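Local coordinates for protein transcriptional regulator, PadR family (Bacillus cereus, PDB 4ESB) that probably binds DNA as a dimer through a winged helix-turn-helix domain and regulates transcription, as a member of the PadR family, at residues E11-G25 with R71-L84. Residues are numbered along the deposited sequence; the frame is centred on the assembly and turned at random.
With GOL (glycerol), chain E; SO4 (sulfate ion), chain B; GOL (glycerol), chain F.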
ATOM      1  N   GLU A  11       3.149  -0.747  -9.806  1.00 47.30           N
ATOM      2  CA  GLU A  11       2.480  -1.194 -11.022  1.00 39.07           C
ATOM      3  C   GLU A  11       1.357  -0.231 -11.398  1.00 38.42           C
ATOM      4  O   GLU A  11       1.177   0.102 -12.568  1.00 44.50           O
ATOM      5  CB  GLU A  11       1.926  -2.610 -10.835  1.00 45.17           C
ATOM      6  CG  GLU A  11       1.181  -3.157 -12.043  1.00 55.02           C
ATOM      7  CD  GLU A  11       1.099  -4.673 -12.043  1.00 52.14           C
ATOM      8  OE1 GLU A  11       1.683  -5.301 -11.136  1.00 62.02           O
ATOM      9  OE2 GLU A  11       0.453  -5.237 -12.952  1.00 62.77           O
ATOM     10  N   GLY A  12       0.613   0.221 -10.395  1.00 35.79           N
ATOM     11  CA  GLY A  12      -0.493   1.136 -10.612  1.00 38.90           C
ATOM     12  C   GLY A  12      -0.047   2.510 -11.074  1.00 40.75           C
ATOM     13  O   GLY A  12      -0.694   3.134 -11.914  1.00 42.33           O
ATOM     14  N   CYS A  13       1.063   2.987 -10.524  1.00 44.28           N
ATOM     15  CA  CYS A  13       1.581   4.304 -10.882  1.00 36.13           C
ATOM     16  C   CYS A  13       2.200   4.271 -12.274  1.00 33.21           C
ATOM     17  O   CYS A  13       2.175   5.260 -13.001  1.00 34.87           O
ATOM     18  CB  CYS A  13       2.606   4.774  -9.852  1.00 38.56           C
ATOM     19  SG  CYS A  13       1.878   5.167  -8.242  1.00 41.95           S
ATOM     20  N   ILE A  14       2.760   3.123 -12.633  1.00 31.06           N
ATOM     21  CA  ILE A  14       3.268   2.907 -13.980  1.00 33.36           C
ATOM     22  C   ILE A  14       2.123   2.925 -14.995  1.00 44.55           C
ATOM     23  O   ILE A  14       2.245   3.522 -16.064  1.00 46.81           O
ATOM     24  CB  ILE A  14       4.044   1.579 -14.082  1.00 35.46           C
ATOM     25  CG1 ILE A  14       5.451   1.764 -13.514  1.00 34.18           C
ATOM     26  CG2 ILE A  14       4.117   1.100 -15.529  1.00 32.63           C
ATOM     27  CD1 ILE A  14       6.295   0.509 -13.512  1.00 37.19           C
ATOM     28  N   LEU A  15       1.011   2.277 -14.660  1.00 41.77           N
ATOM     29  CA  LEU A  15      -0.154   2.290 -15.537  1.00 38.34           C
ATOM     30  C   LEU A  15      -0.698   3.705 -15.675  1.00 41.68           C
ATOM     31  O   LEU A  15      -1.070   4.125 -16.772  1.00 38.30           O
ATOM     32  CB  LEU A  15      -1.256   1.364 -15.018  1.00 40.91           C
ATOM     33  CG  LEU A  15      -1.009  -0.144 -15.109  1.00 45.48           C
ATOM     34  CD1 LEU A  15      -2.136  -0.899 -14.424  1.00 37.01           C
ATOM     35  CD2 LEU A  15      -0.875  -0.589 -16.557  1.00 40.78           C
ATOM     36  N   TYR A  16      -0.742   4.442 -14.568  1.00 36.61           N
ATOM     37  CA  TYR A  16      -1.234   5.814 -14.611  1.00 33.36           C
ATOM     38  C   TYR A  16      -0.409   6.646 -15.577  1.00 36.77           C
ATOM     39  O   TYR A  16      -0.946   7.325 -16.449  1.00 47.81           O
ATOM     40  CB  TYR A  16      -1.194   6.471 -13.233  1.00 31.03           C
ATOM     41  CG  TYR A  16      -1.648   7.909 -13.287  1.00 41.29           C
ATOM     42  CD1 TYR A  16      -2.995   8.225 -13.407  1.00 46.82           C
ATOM     43  CD2 TYR A  16      -0.731   8.951 -13.246  1.00 46.88           C
ATOM     44  CE1 TYR A  16      -3.418   9.538 -13.472  1.00 49.13           C
ATOM     45  CE2 TYR A  16      -1.145  10.268 -13.308  1.00 42.54           C
ATOM     46  CZ  TYR A  16      -2.489  10.555 -13.422  1.00 57.73           C
ATOM     47  OH  TYR A  16      -2.905  11.863 -13.486  1.00 73.91           O
ATOM     48  N   ILE A  17       0.907   6.587 -15.408  1.00 47.22           N
ATOM     49  CA  ILE A  17       1.822   7.385 -16.212  1.00 38.05           C
ATOM     50  C   ILE A  17       1.704   7.032 -17.689  1.00 35.97           C
ATOM     51  O   ILE A  17       1.584   7.918 -18.536  1.00 39.03           O
ATOM     52  CB  ILE A  17       3.277   7.201 -15.740  1.00 38.74           C
ATOM     53  CG1 ILE A  17       3.504   7.989 -14.447  1.00 34.17           C
ATOM     54  CG2 ILE A  17       4.255   7.663 -16.810  1.00 35.04           C
ATOM     55  CD1 ILE A  17       4.684   7.512 -13.631  1.00 48.03           C
ATOM     56  N   ILE A  18       1.730   5.739 -17.997  1.00 39.29           N
ATOM     57  CA  ILE A  18       1.621   5.283 -19.378  1.00 40.64           C
ATOM     58  C   ILE A  18       0.261   5.634 -19.976  1.00 39.50           C
ATOM     59  O   ILE A  18       0.157   5.897 -21.175  1.00 39.64           O
ATOM     60  CB  ILE A  18       1.855   3.763 -19.494  1.00 36.52           C
ATOM     61  CG1 ILE A  18       3.289   3.417 -19.077  1.00 33.64           C
ATOM     62  CG2 ILE A  18       1.593   3.294 -20.918  1.00 28.61           C
ATOM     63  CD1 ILE A  18       3.672   1.966 -19.300  1.00 35.26           C
ATOM     64  N   SER A  19      -0.779   5.641 -19.145  1.00 39.53           N
ATOM     65  CA  SER A  19      -2.124   5.957 -19.622  1.00 37.03           C
ATOM     66  C   SER A  19      -2.202   7.411 -20.072  1.00 43.48           C
ATOM     67  O   SER A  19      -3.027   7.768 -20.915  1.00 49.01           O
ATOM     68  CB  SER A  19      -3.179   5.671 -18.542  1.00 41.46           C
ATOM     69  OG  SER A  19      -3.320   6.738 -17.618  1.00 42.08           O
ATOM     70  N   GLN A  20      -1.329   8.241 -19.515  1.00 47.27           N
ATOM     71  CA  GLN A  20      -1.363   9.674 -19.775  1.00 35.95           C
ATOM     72  C   GLN A  20      -0.424  10.079 -20.904  1.00 35.62           C
ATOM     73  O   GLN A  20      -0.635  11.104 -21.551  1.00 37.36           O
ATOM     74  CB  GLN A  20      -1.024  10.454 -18.502  1.00 37.75           C
ATOM     75  CG  GLN A  20      -2.088  10.352 -17.420  1.00 46.51           C
ATOM     76  CD  GLN A  20      -3.428  10.910 -17.868  1.00 67.25           C
ATOM     77  OE1 GLN A  20      -3.502  12.013 -18.410  1.00 66.77           O
ATOM     78  NE2 GLN A  20      -4.495  10.145 -17.647  1.00 57.74           N
ATOM     79  N   GLU A  21       0.605   9.274 -21.147  1.00 44.10           N
ATOM     80  CA  GLU A  21       1.566   9.575 -22.200  1.00 45.97           C
ATOM     81  C   GLU A  21       2.372   8.347 -22.614  1.00 44.62           C
ATOM     82  O   GLU A  21       2.930   7.641 -21.777  1.00 46.37           O
ATOM     83  CB  GLU A  21       2.527  10.675 -21.745  1.00 46.68           C
ATOM     84  CG  GLU A  21       3.524  11.094 -22.815  1.00 65.57           C
ATOM     85  CD  GLU A  21       4.685  11.889 -22.249  1.00 80.87           C
ATOM     86  OE1 GLU A  21       4.691  12.150 -21.027  1.00 61.36           O
ATOM     87  OE2 GLU A  21       5.595  12.250 -23.025  1.00 72.37           O
ATOM     88  N   GLU A  22       2.419   8.099 -23.918  1.00 47.21           N
ATOM     89  CA  GLU A  22       3.306   7.089 -24.480  1.00 48.19           C
ATOM     90  C   GLU A  22       4.742   7.412 -24.088  1.00 42.30           C
ATOM     91  O   GLU A  22       5.237   8.499 -24.379  1.00 44.83           O
ATOM     92  CB  GLU A  22       3.193   7.075 -26.006  1.00 38.28           C
ATOM     93  CG  GLU A  22       2.719   5.764 -26.595  1.00 48.21           C
ATOM     94  CD  GLU A  22       2.787   5.757 -28.107  1.00 49.19           C
ATOM     95  OE1 GLU A  22       2.604   6.831 -28.721  1.00 53.65           O
ATOM     96  OE2 GLU A  22       3.033   4.677 -28.684  1.00 60.07           O
ATOM     97  N   VAL A  23       5.414   6.468 -23.439  1.00 40.44           N
ATOM     98  CA  VAL A  23       6.790   6.687 -22.994  1.00 47.09           C
ATOM     99  C   VAL A  23       7.678   5.475 -23.250  1.00 40.47           C
ATOM    100  O   VAL A  23       7.213   4.336 -23.200  1.00 38.55           O
ATOM    101  CB  VAL A  23       6.848   7.006 -21.487  1.00 34.49           C
ATOM    102  CG1 VAL A  23       6.180   8.345 -21.193  1.00 42.25           C
ATOM    103  CG2 VAL A  23       6.213   5.880 -20.677  1.00 33.46           C
ATOM    104  N   TYR A  24       8.957   5.722 -23.522  1.00 40.98           N
ATOM    105  CA  TYR A  24       9.926   4.632 -23.613  1.00 36.38           C
ATOM    106  C   TYR A  24      10.569   4.389 -22.252  1.00 36.40           C
ATOM    107  O   TYR A  24      10.400   5.184 -21.327  1.00 39.11           O
ATOM    108  CB  TYR A  24      10.974   4.858 -24.720  1.00 40.37           C
ATOM    109  CG  TYR A  24      11.800   6.132 -24.647  1.00 41.29           C
ATOM    110  CD1 TYR A  24      11.266   7.357 -25.020  1.00 47.33           C
ATOM    111  CD2 TYR A  24      13.133   6.095 -24.257  1.00 46.91           C
ATOM    112  CE1 TYR A  24      12.025   8.514 -24.974  1.00 47.97           C
ATOM    113  CE2 TYR A  24      13.901   7.245 -24.210  1.00 39.67           C
ATOM    114  CZ  TYR A  24      13.343   8.450 -24.570  1.00 54.21           C
ATOM    115  OH  TYR A  24      14.108   9.596 -24.523  1.00 44.89           O
ATOM    116  N   GLY A  25      11.288   3.278 -22.133  1.00 37.95           N
ATOM    117  CA  GLY A  25      11.779   2.803 -20.852  1.00 44.15           C
ATOM    118  C   GLY A  25      12.478   3.847 -20.002  1.00 42.39           C
ATOM    119  O   GLY A  25      12.144   4.028 -18.831  1.00 36.14           O
ATOM    120  N   ARG A  71      12.267   4.244 -31.132  1.00 59.23           N
ATOM    121  CA  ARG A  71      12.303   3.735 -29.770  1.00 48.40           C
ATOM    122  C   ARG A  71      11.093   2.845 -29.518  1.00 49.43           C
ATOM    123  O   ARG A  71      10.120   2.876 -30.271  1.00 56.95           O
ATOM    124  CB  ARG A  71      12.300   4.898 -28.781  1.00 48.20           C
ATOM    125  CG  ARG A  71      13.469   5.858 -28.939  1.00 43.98           C
ATOM    126  CD  ARG A  71      13.381   7.005 -27.944  1.00 40.15           C
ATOM    127  NE  ARG A  71      14.475   7.959 -28.099  1.00 60.37           N
ATOM    128  CZ  ARG A  71      15.715   7.761 -27.660  1.00 49.95           C
ATOM    129  NH1 ARG A  71      16.038   6.632 -27.041  1.00 37.17           N
ATOM    130  NH2 ARG A  71      16.640   8.691 -27.847  1.00 57.85           N
ATOM    131  N   LYS A  72      11.158   2.056 -28.451  1.00 46.69           N
ATOM    132  CA  LYS A  72      10.051   1.190 -28.071  1.00 47.91           C
ATOM    133  C   LYS A  72       9.163   1.893 -27.047  1.00 48.96           C
ATOM    134  O   LYS A  72       9.422   1.841 -25.844  1.00 39.57           O
ATOM    135  CB  LYS A  72      10.583  -0.134 -27.513  1.00 39.62           C
ATOM    136  CG  LYS A  72       9.506  -1.117 -27.081  1.00 42.22           C
ATOM    137  CD  LYS A  72      10.063  -2.531 -26.959  1.00 43.73           C
ATOM    138  CE  LYS A  72       9.042  -3.481 -26.352  1.00 65.37           C
ATOM    139  NZ  LYS A  72       9.664  -4.725 -25.809  1.00 67.27           N
ATOM    140  N   TYR A  73       8.118   2.558 -27.538  1.00 45.63           N
ATOM    141  CA  TYR A  73       7.190   3.288 -26.683  1.00 45.61           C
ATOM    142  C   TYR A  73       6.102   2.355 -26.165  1.00 37.24           C
ATOM    143  O   TYR A  73       5.599   1.511 -26.903  1.00 45.66           O
ATOM    144  CB  TYR A  73       6.539   4.437 -27.455  1.00 46.07           C
ATOM    145  CG  TYR A  73       7.458   5.603 -27.747  1.00 37.88           C
ATOM    146  CD1 TYR A  73       7.595   6.648 -26.843  1.00 41.87           C
ATOM    147  CD2 TYR A  73       8.178   5.665 -28.934  1.00 38.80           C
ATOM    148  CE1 TYR A  73       8.428   7.721 -27.109  1.00 46.60           C
ATOM    149  CE2 TYR A  73       9.011   6.733 -29.209  1.00 46.76           C
ATOM    150  CZ  TYR A  73       9.134   7.757 -28.293  1.00 47.01           C
ATOM    151  OH  TYR A  73       9.963   8.821 -28.562  1.00 65.24           O
ATOM    152  N   TYR A  74       5.734   2.520 -24.899  1.00 41.87           N
ATOM    153  CA  TYR A  74       4.691   1.699 -24.294  1.00 38.90           C
ATOM    154  C   TYR A  74       3.371   2.457 -24.220  1.00 45.11           C
ATOM    155  O   TYR A  74       3.343   3.638 -23.870  1.00 40.30           O
ATOM    156  CB  TYR A  74       5.091   1.265 -22.882  1.00 44.60           C
ATOM    157  CG  TYR A  74       6.308   0.372 -22.814  1.00 48.62           C
ATOM    158  CD1 TYR A  74       6.206  -0.992 -23.052  1.00 37.85           C
ATOM    159  CD2 TYR A  74       7.555   0.891 -22.495  1.00 40.81           C
ATOM    160  CE1 TYR A  74       7.315  -1.812 -22.985  1.00 45.94           C
ATOM    161  CE2 TYR A  74       8.671   0.079 -22.425  1.00 45.84           C
ATOM    162  CZ  TYR A  74       8.544  -1.272 -22.670  1.00 47.89           C
ATOM    163  OH  TYR A  74       9.651  -2.086 -22.602  1.00 43.47           O
ATOM    164  N   HIS A  75       2.282   1.775 -24.557  1.00 51.69           N
ATOM    165  CA  HIS A  75       0.946   2.320 -24.340  1.00 40.05           C
ATOM    166  C   HIS A  75       0.090   1.313 -23.584  1.00 32.85           C
ATOM    167  O   HIS A  75       0.394   0.123 -23.551  1.00 37.25           O
ATOM    168  CB  HIS A  75       0.280   2.707 -25.664  1.00 36.46           C
ATOM    169  CG  HIS A  75      -0.004   1.545 -26.565  1.00 34.91           C
ATOM    170  ND1 HIS A  75      -0.974   0.608 -26.289  1.00 44.72           N
ATOM    171  CD2 HIS A  75       0.552   1.177 -27.744  1.00 38.65           C
ATOM    172  CE1 HIS A  75      -1.002  -0.292 -27.258  1.00 41.64           C
ATOM    173  NE2 HIS A  75      -0.086   0.032 -28.151  1.00 39.39           N
ATOM    174  N   ILE A  76      -0.986   1.808 -22.984  1.00 36.43           N
ATOM    175  CA  ILE A  76      -1.847   1.005 -22.124  1.00 44.44           C
ATOM    176  C   ILE A  76      -2.933   0.323 -22.949  1.00 41.30           C
ATOM    177  O   ILE A  76      -3.437   0.894 -23.917  1.00 35.05           O
ATOM    178  CB  ILE A  76      -2.499   1.892 -21.037  1.00 39.00           C
ATOM    179  CG1 ILE A  76      -3.040   1.043 -19.886  1.00 37.55           C
ATOM    180  CG2 ILE A  76      -3.598   2.765 -21.641  1.00 39.18           C
ATOM    181  CD1 ILE A  76      -3.411   1.865 -18.661  1.00 34.77           C
ATOM    182  N   THR A  77      -3.279  -0.905 -22.573  1.00 42.37           N
ATOM    183  CA  THR A  77      -4.356  -1.634 -23.240  1.00 44.94           C
ATOM    184  C   THR A  77      -5.678  -1.354 -22.539  1.00 39.58           C
ATOM    185  O   THR A  77      -5.704  -0.745 -21.468  1.00 43.34           O
ATOM    186  CB  THR A  77      -4.118  -3.158 -23.231  1.00 34.75           C
ATOM    187  OG1 THR A  77      -4.194  -3.656 -21.888  1.00 32.45           O
ATOM    188  CG2 THR A  77      -2.759  -3.501 -23.830  1.00 43.93           C
ATOM    189  N   ASP A  78      -6.777  -1.797 -23.142  1.00 47.61           N
ATOM    190  CA  ASP A  78      -8.088  -1.655 -22.519  1.00 39.70           C
ATOM    191  C   ASP A  78      -8.109  -2.384 -21.180  1.00 34.36           C
ATOM    192  O   ASP A  78      -8.602  -1.863 -20.181  1.00 35.08           O
ATOM    193  CB  ASP A  78      -9.182  -2.205 -23.431  1.00 41.77           C
ATOM    194  CG  ASP A  78     -10.522  -2.312 -22.729  1.00 42.91           C
ATOM    195  OD1 ASP A  78     -11.154  -1.263 -22.481  1.00 43.32           O
ATOM    196  OD2 ASP A  78     -10.944  -3.449 -22.425  1.00 40.91           O
ATOM    197  N   LYS A  79      -7.573  -3.598 -21.174  1.00 33.50           N
ATOM    198  CA  LYS A  79      -7.460  -4.378 -19.948  1.00 38.42           C
ATOM    199  C   LYS A  79      -6.660  -3.604 -18.902  1.00 45.78           C
ATOM    200  O   LYS A  79      -7.003  -3.600 -17.721  1.00 46.28           O
ATOM    201  CB  LYS A  79      -6.781  -5.719 -20.233  1.00 39.26           C
ATOM    202  CG  LYS A  79      -6.605  -6.598 -19.005  1.00 40.62           C
ATOM    203  CD  LYS A  79      -5.910  -7.905 -19.350  1.00 46.61           C
ATOM    204  CE  LYS A  79      -5.633  -8.732 -18.102  1.00 45.14           C
ATOM    205  NZ  LYS A  79      -4.804  -9.932 -18.395  1.00 47.93           N
ATOM    206  N   GLY A  80      -5.594  -2.946 -19.348  1.00 49.11           N
ATOM    207  CA  GLY A  80      -4.748  -2.170 -18.462  1.00 39.49           C
ATOM    208  C   GLY A  80      -5.474  -0.972 -17.877  1.00 45.07           C
ATOM    209  O   GLY A  80      -5.269  -0.619 -16.714  1.00 42.99           O
ATOM    210  N   LEU A  81      -6.322  -0.345 -18.686  1.00 37.85           N
ATOM    211  CA  LEU A  81      -7.110   0.799 -18.237  1.00 37.97           C
ATOM    212  C   LEU A  81      -8.143   0.379 -17.198  1.00 38.27           C
ATOM    213  O   LEU A  81      -8.350   1.072 -16.204  1.00 42.87           O
ATOM    214  CB  LEU A  81      -7.813   1.464 -19.421  1.00 44.55           C
ATOM    215  CG  LEU A  81      -6.929   2.293 -20.354  1.00 45.67           C
ATOM    216  CD1 LEU A  81      -7.586   2.416 -21.716  1.00 41.36           C
ATOM    217  CD2 LEU A  81      -6.661   3.668 -19.763  1.00 36.59           C
ATOM    218  N   GLU A  82      -8.798  -0.754 -17.433  1.00 44.96           N
ATOM    219  CA  GLU A  82      -9.763  -1.280 -16.475  1.00 55.87           C
ATOM    220  C   GLU A  82      -9.094  -1.425 -15.117  1.00 50.12           C
ATOM    221  O   GLU A  82      -9.633  -1.018 -14.088  1.00 52.00           O
ATOM    222  CB  GLU A  82     -10.282  -2.646 -16.926  1.00 46.27           C
ATOM    223  CG  GLU A  82     -11.464  -2.590 -17.872  1.00 59.13           C
ATOM    224  CD  GLU A  82     -11.723  -3.923 -18.550  1.00 79.12           C
ATOM    225  OE1 GLU A  82     -11.096  -4.927 -18.147  1.00 55.21           O
ATOM    226  OE2 GLU A  82     -12.549  -3.966 -19.488  1.00 72.83           O
ATOM    227  N   GLN A  83      -7.905  -2.011 -15.135  1.00 47.70           N
ATOM    228  CA  GLN A  83      -7.167  -2.307 -13.918  1.00 51.27           C
ATOM    229  C   GLN A  83      -6.656  -1.027 -13.266  1.00 47.87           C
ATOM    230  O   GLN A  83      -6.552  -0.943 -12.044  1.00 42.74           O
ATOM    231  CB  GLN A  83      -6.004  -3.250 -14.232  1.00 47.76           C
ATOM    232  CG  GLN A  83      -5.318  -3.832 -13.005  1.00 71.36           C
ATOM    233  CD  GLN A  83      -4.439  -5.023 -13.343  1.00 84.82           C
ATOM    234  OE1 GLN A  83      -4.827  -5.887 -14.132  1.00 74.46           O
ATOM    235  NE2 GLN A  83      -3.248  -5.071 -12.752  1.00 71.27           N
ATOM    236  N   LEU A  84      -6.341  -0.030 -14.087  1.00 39.39           N
ATOM    237  CA  LEU A  84      -5.933   1.272 -13.576  1.00 37.67           C
ATOM    238  C   LEU A  84      -7.065   1.901 -12.773  1.00 40.52           C
ATOM    239  O   LEU A  84      -6.830   2.514 -11.732  1.00 46.01           O
ATOM    240  CB  LEU A  84      -5.515   2.196 -14.722  1.00 37.46           C
ATOM    241  CG  LEU A  84      -5.250   3.657 -14.343  1.00 36.53           C
ATOM    242  CD1 LEU A  84      -4.134   3.763 -13.310  1.00 43.06           C
ATOM    243  CD2 LEU A  84      -4.914   4.474 -15.579  1.00 40.90           C
TER
HETATM  244  C1  GOL E 204      -1.844   6.264 -23.785  1.00 52.56           C
HETATM  245  O1  GOL E 204      -1.060   5.115 -23.556  1.00 45.56           O
HETATM  246  C2  GOL E 204      -1.321   7.043 -24.984  1.00 52.80           C
HETATM  247  O2  GOL E 204      -0.518   8.122 -24.562  1.00 71.11           O
HETATM  248  C3  GOL E 204      -2.518   7.565 -25.763  1.00 68.60           C
HETATM  249  O3  GOL E 204      -2.135   7.955 -27.060  1.00 75.37           O
HETATM  250  S   SO4 B 201      14.594   2.565 -26.353  1.00 42.31           S
HETATM  251  O1  SO4 B 201      15.196   3.879 -26.549  1.00 48.71           O
HETATM  252  O2  SO4 B 201      15.324   1.569 -27.135  1.00 53.72           O
HETATM  253  O3  SO4 B 201      14.640   2.208 -24.938  1.00 43.30           O
HETATM  254  O4  SO4 B 201      13.208   2.594 -26.788  1.00 52.87           O
HETATM  255  C1  GOL F 205      13.614  12.228 -28.474  1.00105.28           C
HETATM  256  O1  GOL F 205      14.478  11.182 -28.863  1.00 89.34           O
HETATM  257  C2  GOL F 205      12.614  11.705 -27.447  1.00100.22           C
HETATM  258  O2  GOL F 205      13.109  11.911 -26.142  1.00 80.63           O
HETATM  259  C3  GOL F 205      11.274  12.416 -27.609  1.00 92.18           C
HETATM  260  O3  GOL F 205      10.238  11.597 -27.112  1.00 71.28           O
HETATM  261  O   HOH W   1      11.823   1.336 -24.075  1.00 41.06           O
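R71 lies over one face of the Y24 ring: its CD stands 3.4 Å from the ring centroid, almost on the normal, and the guanidinium, at the end of an extended chain, spreads on nearly parallel (planes 16° apart) toward CE2 and CZ, an off-centre cation-pi stack. At the guanidinium's edge, in its plane, sit a sulfate oxygen, bonded by NH1, and O1 of a glycerol, held weakly by NE and NH2. The Y24 ring turns an edge to the face of Y73 in an offset edge-to-face pair, planes at 83°, with CD1 of Y24 3.5 Å from CE1 of Y73; both hydroxyls bond the same glycerol. V23 O takes the amide of Y74 at 2.9 Å in a nearly straight bond (171°), although the N lies above the carbonyl plane; this one bond pairs V23 with Y74, antiparallel, in a short and weakly bonded strand. At the edge of the Y74 ring lie V23 O and G25 N. I18 bears on strand 70-76: its CG2, anti to the backbone N, meets Y74 O at 3.4 Å, while CD1 touches CB of Y74. Further along, I76 CD1 fits against L15 CD2 and S19 CB, and L84 enters as a knob among G12, L15, Y16 and S19, its CD2 3.4 Å from S19 OG. That hydroxyl donates to Y16 O, 2.7 Å away, which uses its proton within the helix. Y16 also packs on L102 of the second subunit. Chemically the contact divides: aliphatic packing joins helix 10-20 to the wing strand and to helix 78-101, whereas at the strand end R71 NH1 and the backbone N of K72 bond the sulfate beside Y24. Sulfate and glycerol probably come from the crystallisation liquor, but the site is consistent with an anion-attracting patch on the wing.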